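Local atomic coordinates of putative protein-disulfide isomerase (Pseudomonas syringae pv. tomato, PDB entry 3GN3), a protein that is of unknown function but, as a putative protein-disulfide isomerase of the DsbA family, probably acts on thiols and disulfides through a thioredoxin-like fold. Residues A[19-24]-A[150-155]; A[51-56]-A[144-149]. All blocks are in the same frame, centred on the assembly; numbering follows the deposited sequence.

Interaction 1 of 2, residues A[19-24]-A[150-155]; sequences EVFLEP and NGIHVS
Ile152 sits squarely on the ring of Phe21, and this apolar contact is the larger part of the interface. Ile152 CG1 lies 3.4 Å from the Phe21 ring centroid and only 5° off the ring normal, so its C-H groups meet the pi cloud as a CH-pi contact. The second branch, Ile152 CG2, lies 3.7 Å from Phe21 CG, and Ile152 CD1, at the end of the CG1 arm, is 3.7 Å from Phe21 CE2. Turning CG1 anti to the carbonyl carbon (chi1 -49°) puts CG2 anti to the backbone N, and both branches leaving CB thereby touch the ring, CG1 over its centre and CG2 at the CG/CB end. The two side chains cross at about a right angle.

The second contact mixes polar and apolar atoms. Ser155 OG rests against Glu23 CB at 3.6 Å, a small group fitting closely beside the end of the strand; its hydroxyl has a weak hydrogen bond with Gln57 NE2. The carboxylate of Glu23 bends away to Thr25, Ser63 and the backbone N of Gln57.

The chain leaves helix 137-150 at Gly151 through a Schellman motif, whose positive phi suits glycine, and runs on to Ile152.

Ser155 also touches Cys26 and Ser29 and precedes Pro156. This pairing of a strand end leading toward Cys26 and Ser29 with a Ser-Pro loop is consistent with the active-site region of the thioredoxin fold, where a cis-proline loop faces the cysteine motif.

Interaction 2 of 2, residues A[51-56]-A[144-149]; sequences RIRLQS and TKYARQ
A water molecule held by three groups joins Leu54 and Ser56 to Thr144. It donates to Leu54 O at 2.7 Å and to Thr144 OG1 at 3.0 Å, and accepts from Ser56 N at 2.9 Å, so it satisfies backbone groups where the strand has ended. Threonine suits this buried side of the helix, since its hydroxyl serves both the water and Val140 O one turn back.

Further along, Arg53 meets Tyr146. Arg53 NE lies 3.7 Å from Tyr146 CE2, with the guanidinium and ring planes 75° apart, and Arg51 CB covers one face of the Arg53 guanidinium at 3.9 Å. Tyr146 CG stands anti to the backbone N (chi1 -176°), which carries the ring out from the helix to the strand. Both polar ends converge on Glu19 OE1, by a salt bridge from Arg53 NH2 and a hydrogen bond with Tyr146 OH; this probably stabilises the buried charge.

Ala147, small enough for close approach, places CB 3.4 Å from Gln55 OE1, while Gln55 NE2 bonds His153 O.

Helix 137-150 thus covers one face of an inner strand, as in a thioredoxin-like core, while Leu54 meets helices 63-73 and 79-92, which probably belong to the DsbA-type helical insertion.

In the fold
The centres of interactions 1 and 2 lie about 6 Å apart; interaction 1 uses strand 16-22 of the mixed sheet and interaction 2 its parallel neighbour 48-54. Leu22 O and Gln55 N, 2.8 Å apart, probably form a hydrogen bond between their ends. Along the chain the order is 19-24, 51-56, 144-149, 150-155: the two strand segments come first, and helix 137-150 then runs straight from interaction 2 into the loop of interaction 1. The mostly helical region between strand 48-54 and helix 137-150 is consistent with the helical insertion of DsbA-like proteins. Both contacts also touch the second subunit, so this part of the domain contributes to the assembly.

Interaction 1 of 2, residues A[19-24]-A[150-155]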
loop_
_atom_site.group_PDB
_atom_site.type_symbol
_atom_site.label_atom_id
_atom_site.label_comp_id
_atom_site.label_asym_id
_atom_site.label_seq_id
_atom_site.Cartn_x
_atom_site.Cartn_y
_atom_site.Cartn_z
ATOM N N GLU A 19 1.767 -9.418 -14.677
ATOM C CA GLU A 19 0.603 -8.532 -14.611
ATOM C C GLU A 19 0.976 -7.131 -15.025
ATOM O O GLU A 19 2.005 -6.603 -14.586
ATOM C CB GLU A 19 0.001 -8.534 -13.222
ATOM C CG GLU A 19 -0.391 -9.909 -12.772
ATOM C CD GLU A 19 -0.952 -9.911 -11.385
ATOM O OE1 GLU A 19 -2.113 -9.482 -11.204
ATOM O OE2 GLU A 19 -0.222 -10.336 -10.473
ATOM N N VAL A 20 0.152 -6.531 -15.879
ATOM C CA VAL A 20 0.423 -5.194 -16.379
ATOM C C VAL A 20 -0.794 -4.307 -16.166
ATOM O O VAL A 20 -1.907 -4.648 -16.610
ATOM C CB VAL A 20 0.751 -5.196 -17.895
ATOM C CG1 VAL A 20 1.329 -3.857 -18.297
ATOM C CG2 VAL A 20 1.721 -6.309 -18.243
ATOM N N PHE A 21 -0.568 -3.168 -15.508
ATOM C CA PHE A 21 -1.615 -2.214 -15.185
ATOM C C PHE A 21 -1.631 -1.170 -16.260
ATOM O O PHE A 21 -0.634 -0.492 -16.492
ATOM C CB PHE A 21 -1.382 -1.583 -13.796
ATOM C CG PHE A 21 -1.635 -2.526 -12.657
ATOM C CD1 PHE A 21 -2.881 -2.545 -12.020
ATOM C CD2 PHE A 21 -0.651 -3.439 -12.250
ATOM C CE1 PHE A 21 -3.144 -3.446 -10.963
ATOM C CE2 PHE A 21 -0.893 -4.350 -11.195
ATOM C CZ PHE A 21 -2.146 -4.347 -10.548
ATOM N N LEU A 22 -2.768 -1.035 -16.924
ATOM C CA LEU A 22 -2.853 -0.164 -18.081
ATOM C C LEU A 22 -3.995 0.837 -17.951
ATOM O O LEU A 22 -5.103 0.482 -17.539
ATOM C CB LEU A 22 -3.000 -0.985 -19.372
ATOM C CG LEU A 22 -1.916 -2.005 -19.767
ATOM C CD1 LEU A 22 -2.458 -2.975 -20.850
ATOM C CD2 LEU A 22 -0.607 -1.325 -20.237
ATOM N N GLU A 23 -3.702 2.091 -18.268
ATOM C CA GLU A 23 -4.735 3.092 -18.492
ATOM C C GLU A 23 -4.969 3.124 -20.008
ATOM O O GLU A 23 -4.048 3.451 -20.769
ATOM C CB GLU A 23 -4.304 4.469 -17.927
ATOM C CG GLU A 23 -4.952 5.713 -18.566
ATOM C CD GLU A 23 -6.482 5.751 -18.458
ATOM O OE1 GLU A 23 -7.022 5.664 -17.322
ATOM O OE2 GLU A 23 -7.137 5.882 -19.526
ATOM N N PRO A 24 -6.189 2.782 -20.455
ATOM C CA PRO A 24 -6.479 2.600 -21.901
ATOM C C PRO A 24 -6.175 3.796 -22.804
ATOM O O PRO A 24 -5.954 3.605 -24.010
ATOM C CB PRO A 24 -7.985 2.298 -21.940
ATOM C CG PRO A 24 -8.356 1.954 -20.505
ATOM C CD PRO A 24 -7.405 2.693 -19.628
ATOM N N ASN A 150 -2.306 -2.844 -4.184
ATOM C CA ASN A 150 -0.931 -3.028 -4.613
ATOM C C ASN A 150 -0.145 -1.717 -4.766
ATOM O O ASN A 150 1.057 -1.748 -5.045
ATOM C CB ASN A 150 -0.873 -3.903 -5.873
ATOM C CG ASN A 150 -1.124 -5.369 -5.555
ATOM O OD1 ASN A 150 -0.226 -6.061 -5.048
ATOM N ND2 ASN A 150 -2.361 -5.855 -5.830
ATOM N N GLY A 151 -0.825 -0.585 -4.564
ATOM C CA GLY A 151 -0.209 0.734 -4.602
ATOM C C GLY A 151 0.175 1.180 -6.001
ATOM O O GLY A 151 1.080 1.997 -6.172
ATOM N N ILE A 152 -0.521 0.667 -7.011
ATOM C CA ILE A 152 -0.238 1.063 -8.391
ATOM C C ILE A 152 -0.637 2.515 -8.550
ATOM O O ILE A 152 -1.664 2.918 -8.050
ATOM C CB ILE A 152 -0.993 0.177 -9.445
ATOM C CG1 ILE A 152 -0.821 -1.329 -9.152
ATOM C CG2 ILE A 152 -0.535 0.518 -10.847
ATOM C CD1 ILE A 152 0.630 -1.811 -8.913
ATOM N N HIS A 153 0.193 3.301 -9.229
ATOM C CA HIS A 153 -0.117 4.689 -9.530
ATOM C C HIS A 153 0.240 4.990 -10.989
ATOM O O HIS A 153 -0.623 5.338 -11.809
ATOM C CB HIS A 153 0.647 5.629 -8.602
ATOM C CG HIS A 153 0.503 7.071 -8.979
ATOM N ND1 HIS A 153 -0.724 7.697 -9.044
ATOM C CD2 HIS A 153 1.419 7.998 -9.342
ATOM C CE1 HIS A 153 -0.557 8.954 -9.416
ATOM N NE2 HIS A 153 0.734 9.163 -9.604
ATOM N N VAL A 154 1.517 4.838 -11.306
ATOM C CA VAL A 154 2.022 5.140 -12.625
ATOM C C VAL A 154 1.478 4.129 -13.636
ATOM O O VAL A 154 1.439 2.950 -13.352
ATOM C CB VAL A 154 3.575 5.163 -12.606
ATOM C CG1 VAL A 154 4.158 4.790 -13.932
ATOM C CG2 VAL A 154 4.065 6.534 -12.178
ATOM N N SER A 155 1.042 4.582 -14.811
ATOM C CA SER A 155 0.700 3.644 -15.868
ATOM C C SER A 155 1.701 3.707 -17.027
ATOM O O SER A 155 2.048 4.793 -17.484
ATOM C CB SER A 155 -0.741 3.869 -16.351
ATOM O OG SER A 155 -0.866 5.100 -17.022
#

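Interaction 2 of 2, residues A[51-56]-A[144-149]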
loop_
_atom_site.group_PDB
_atom_site.type_symbol
_atom_site.label_atom_id
_atom_site.label_comp_id
_atom_site.label_asym_id
_atom_site.label_seq_id
_atom_site.Cartn_x
_atom_site.Cartn_y
_atom_site.Cartn_z
ATOM N N ARG A 51 -1.625 -11.062 -17.677
ATOM C CA ARG A 51 -2.928 -10.470 -17.329
ATOM C C ARG A 51 -2.888 -8.955 -17.384
ATOM O O ARG A 51 -1.949 -8.327 -16.882
ATOM C CB ARG A 51 -3.395 -10.895 -15.942
ATOM C CG ARG A 51 -3.303 -12.371 -15.695
ATOM C CD ARG A 51 -4.183 -12.767 -14.564
ATOM N NE ARG A 51 -4.528 -14.174 -14.663
ATOM C CZ ARG A 51 -4.286 -15.057 -13.712
ATOM N NH1 ARG A 51 -3.719 -14.674 -12.588
ATOM N NH2 ARG A 51 -4.622 -16.313 -13.876
ATOM N N ILE A 52 -3.920 -8.388 -17.990
ATOM C CA ILE A 52 -4.170 -6.960 -17.955
ATOM C C ILE A 52 -5.052 -6.574 -16.742
ATOM O O ILE A 52 -6.073 -7.216 -16.466
ATOM C CB ILE A 52 -4.824 -6.493 -19.266
ATOM C CG1 ILE A 52 -3.902 -6.827 -20.441
ATOM C CG2 ILE A 52 -5.154 -4.982 -19.213
ATOM C CD1 ILE A 52 -4.529 -6.638 -21.820
ATOM N N ARG A 53 -4.634 -5.540 -16.007
ATOM C CA ARG A 53 -5.504 -4.912 -15.010
ATOM C C ARG A 53 -5.684 -3.482 -15.451
ATOM O O ARG A 53 -4.764 -2.875 -16.002
ATOM C CB ARG A 53 -4.925 -4.926 -13.599
ATOM C CG ARG A 53 -4.089 -6.119 -13.195
ATOM C CD ARG A 53 -4.797 -7.409 -13.458
ATOM N NE ARG A 53 -4.379 -8.500 -12.589
ATOM C CZ ARG A 53 -5.036 -9.655 -12.526
ATOM N NH1 ARG A 53 -6.097 -9.828 -13.290
ATOM N NH2 ARG A 53 -4.641 -10.623 -11.701
ATOM N N LEU A 54 -6.870 -2.937 -15.205
ATOM C CA LEU A 54 -7.190 -1.611 -15.693
ATOM C C LEU A 54 -6.916 -0.557 -14.620
ATOM O O LEU A 54 -7.488 -0.587 -13.524
ATOM C CB LEU A 54 -8.637 -1.587 -16.207
ATOM C CG LEU A 54 -8.866 -2.614 -17.330
ATOM C CD1 LEU A 54 -10.333 -2.752 -17.632
ATOM C CD2 LEU A 54 -8.068 -2.287 -18.601
ATOM N N GLN A 55 -5.995 0.344 -14.928
ATOM C CA GLN A 55 -5.589 1.401 -14.013
ATOM C C GLN A 55 -6.229 2.677 -14.499
ATOM O O GLN A 55 -5.657 3.381 -15.348
ATOM C CB GLN A 55 -4.056 1.542 -14.027
ATOM C CG GLN A 55 -3.481 2.779 -13.294
ATOM C CD GLN A 55 -3.468 2.611 -11.786
ATOM O OE1 GLN A 55 -4.086 1.690 -11.247
ATOM N NE2 GLN A 55 -2.751 3.490 -11.096
ATOM N N SER A 56 -7.425 2.970 -13.999
ATOM C CA SER A 56 -8.142 4.177 -14.400
ATOM C C SER A 56 -7.503 5.444 -13.786
ATOM O O SER A 56 -7.439 5.568 -12.577
ATOM C CB SER A 56 -9.599 4.031 -13.983
ATOM O OG SER A 56 -10.378 5.101 -14.458
ATOM N N THR A 144 -9.927 -1.529 -9.650
ATOM C CA THR A 144 -9.522 -0.392 -8.860
ATOM C C THR A 144 -9.040 -0.807 -7.472
ATOM O O THR A 144 -7.929 -0.445 -7.053
ATOM C CB THR A 144 -10.644 0.592 -8.806
ATOM O OG1 THR A 144 -10.984 0.914 -10.158
ATOM C CG2 THR A 144 -10.226 1.851 -8.077
ATOM N N LYS A 145 -9.847 -1.621 -6.802
ATOM C CA LYS A 145 -9.501 -2.146 -5.497
ATOM C C LYS A 145 -8.151 -2.923 -5.509
ATOM O O LYS A 145 -7.317 -2.787 -4.592
ATOM C CB LYS A 145 -10.664 -3.008 -4.996
ATOM C CG LYS A 145 -10.690 -3.212 -3.513
ATOM C CD LYS A 145 -11.917 -3.984 -3.113
ATOM C CE LYS A 145 -11.752 -4.588 -1.722
ATOM N NZ LYS A 145 -13.075 -4.989 -1.154
ATOM N N TYR A 146 -7.928 -3.720 -6.551
ATOM C CA TYR A 146 -6.734 -4.549 -6.636
ATOM C C TYR A 146 -5.506 -3.664 -6.870
ATOM O O TYR A 146 -4.452 -3.844 -6.222
ATOM C CB TYR A 146 -6.908 -5.591 -7.746
ATOM C CG TYR A 146 -5.787 -6.586 -7.888
ATOM C CD1 TYR A 146 -5.607 -7.616 -6.960
ATOM C CD2 TYR A 146 -4.912 -6.503 -8.962
ATOM C CE1 TYR A 146 -4.567 -8.545 -7.108
ATOM C CE2 TYR A 146 -3.873 -7.405 -9.123
ATOM C CZ TYR A 146 -3.702 -8.424 -8.199
ATOM O OH TYR A 146 -2.668 -9.323 -8.395
ATOM N N ALA A 147 -5.674 -2.697 -7.778
ATOM C CA ALA A 147 -4.659 -1.681 -8.078
ATOM C C ALA A 147 -4.248 -0.916 -6.812
ATOM O O ALA A 147 -3.063 -0.894 -6.429
ATOM C CB ALA A 147 -5.159 -0.734 -9.158
ATOM N N ARG A 148 -5.231 -0.298 -6.166
ATOM C CA ARG A 148 -5.027 0.385 -4.888
ATOM C C ARG A 148 -4.340 -0.463 -3.810
ATOM O O ARG A 148 -3.432 0.025 -3.136
ATOM C CB ARG A 148 -6.345 0.971 -4.384
ATOM C CG ARG A 148 -6.821 2.080 -5.272
ATOM C CD ARG A 148 -8.254 2.424 -4.980
ATOM N NE ARG A 148 -8.660 3.622 -5.702
ATOM C CZ ARG A 148 -9.888 4.139 -5.704
ATOM N NH1 ARG A 148 -10.881 3.556 -5.039
ATOM N NH2 ARG A 148 -10.122 5.253 -6.386
ATOM N N GLN A 149 -4.747 -1.724 -3.646
ATOM C CA GLN A 149 -4.127 -2.586 -2.613
ATOM C C GLN A 149 -2.640 -2.803 -2.896
ATOM O O GLN A 149 -1.818 -2.924 -1.970
ATOM C CB GLN A 149 -4.834 -3.925 -2.530
ATOM C CG GLN A 149 -4.417 -4.764 -1.334
ATOM C CD GLN A 149 -5.042 -6.169 -1.371
ATOM O OE1 GLN A 149 -6.249 -6.331 -1.139
ATOM N NE2 GLN A 149 -4.225 -7.183 -1.666
HETATM O O HOH W 1 -8.604 1.321 -11.891
#